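Separin (Saccharomyces cerevisiae, PDB 5U1T) cleaves the Scc1 subunit of cohesin as a caspase-like cysteine protease, triggering sister-chromatid separation at the onset of anaphase. Local coordinates at residues S944-E947 with F951-G954. Residues are numbered along the deposited sequence; the frame is centred on the assembly and turned at random.
Sequences SQLE and FFKG
L946 lays one of its two methyls on the F952 ring: CD2 stands 4.1 Å from the ring centroid and only 8° off the ring normal, the geometry of a CH-pi contact over the face. The second methyl, CD1, reaches the ring atom CD1 of F952 at 4.1 Å, and the stems close up beneath them, with L946 CB 3.8 Å from F952 CB. Both side chains carry CG anti to the carbonyl carbon (chi1 -67° in L946, -64° in F952), each beside its own backbone N, and with these torsions the leucine's CD2 comes over the ring face. The opposite face of F952 receives CD2 of F951, so the ring is sandwiched between a methyl and the rim of its neighbour's ring. This is a helix-to-helix turn, where helix 927-946 gives way through a short loop to the short helix 950-955; A1015 of helix 1012-1028 touches both L946 and F952, and the D949 carboxylate accepts a hydrogen bond from F951 N at the start of the second helix. Cutting F952 back to an alanine removes the ring, and L946 CD2 and F951 CD2 would probably lose the faces they rest on, with a gap opening beside A1015. Whereas L946 and F952 are buried, E947 is partly exposed and K953 exposed, and their side chains meet more loosely: the aliphatic stems cross obliquely with a single approach, CG of E947 to CG of K953 at 4.2 Å. Despite their opposite charges, E947 OE1 and K953 NZ remain 6.0 Å apart, too far for a salt bridge.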
# COMPACT_ATOMS: atom_id res chain seq x y z
N SER A 944 -31.00 33.14 -12.27
CA SER A 944 -31.68 32.85 -13.52
C SER A 944 -33.12 33.32 -13.47
O SER A 944 -33.67 33.71 -14.51
CB SER A 944 -31.63 31.36 -13.82
OG SER A 944 -32.64 30.70 -13.09
N GLN A 945 -33.72 33.28 -12.28
CA GLN A 945 -35.06 33.83 -12.05
C GLN A 945 -35.09 35.33 -12.26
O GLN A 945 -35.93 35.85 -13.00
CB GLN A 945 -35.54 33.52 -10.63
CG GLN A 945 -35.80 32.04 -10.36
CD GLN A 945 -36.20 31.76 -8.91
OE1 GLN A 945 -36.06 32.62 -8.03
NE2 GLN A 945 -36.69 30.56 -8.66
N LEU A 946 -34.19 36.03 -11.59
CA LEU A 946 -34.13 37.48 -11.71
C LEU A 946 -33.95 37.84 -13.17
O LEU A 946 -34.55 38.80 -13.67
CB LEU A 946 -32.99 38.06 -10.87
CG LEU A 946 -33.19 37.91 -9.36
CD1 LEU A 946 -32.18 38.71 -8.59
CD2 LEU A 946 -34.62 38.29 -8.99
N GLU A 947 -33.15 37.04 -13.86
CA GLU A 947 -32.66 37.44 -15.16
C GLU A 947 -33.72 37.42 -16.24
O GLU A 947 -33.48 37.88 -17.36
CB GLU A 947 -31.49 36.56 -15.58
CG GLU A 947 -30.33 37.36 -16.11
CD GLU A 947 -29.03 36.59 -16.08
OE1 GLU A 947 -27.96 37.24 -15.94
OE2 GLU A 947 -29.07 35.33 -16.20
N PHE A 951 -35.92 44.24 -15.92
CA PHE A 951 -35.30 45.11 -14.93
C PHE A 951 -33.98 44.51 -14.41
O PHE A 951 -32.92 45.10 -14.59
CB PHE A 951 -36.28 45.39 -13.78
CG PHE A 951 -35.70 46.19 -12.64
CD1 PHE A 951 -35.59 47.56 -12.71
CD2 PHE A 951 -35.28 45.55 -11.48
CE1 PHE A 951 -35.07 48.27 -11.65
CE2 PHE A 951 -34.76 46.25 -10.44
CZ PHE A 951 -34.66 47.62 -10.52
N PHE A 952 -34.01 43.32 -13.82
CA PHE A 952 -32.76 42.74 -13.30
C PHE A 952 -31.79 42.33 -14.41
O PHE A 952 -30.57 42.47 -14.26
CB PHE A 952 -33.06 41.56 -12.40
CG PHE A 952 -33.81 41.93 -11.16
CD1 PHE A 952 -33.14 42.40 -10.05
CD2 PHE A 952 -35.20 41.83 -11.12
CE1 PHE A 952 -33.83 42.75 -8.91
CE2 PHE A 952 -35.90 42.18 -9.99
CZ PHE A 952 -35.21 42.64 -8.88
N LYS A 953 -32.31 41.87 -15.54
CA LYS A 953 -31.47 41.56 -16.67
C LYS A 953 -30.64 42.75 -17.13
O LYS A 953 -29.46 42.61 -17.46
CB LYS A 953 -32.30 41.06 -17.84
CG LYS A 953 -31.46 40.31 -18.85
CD LYS A 953 -31.55 40.95 -20.23
CE LYS A 953 -30.93 40.02 -21.26
NZ LYS A 953 -31.15 38.60 -20.82
N GLY A 954 -31.26 43.92 -17.16
CA GLY A 954 -30.59 45.15 -17.54
C GLY A 954 -29.59 45.58 -16.48
O GLY A 954 -28.51 46.06 -16.79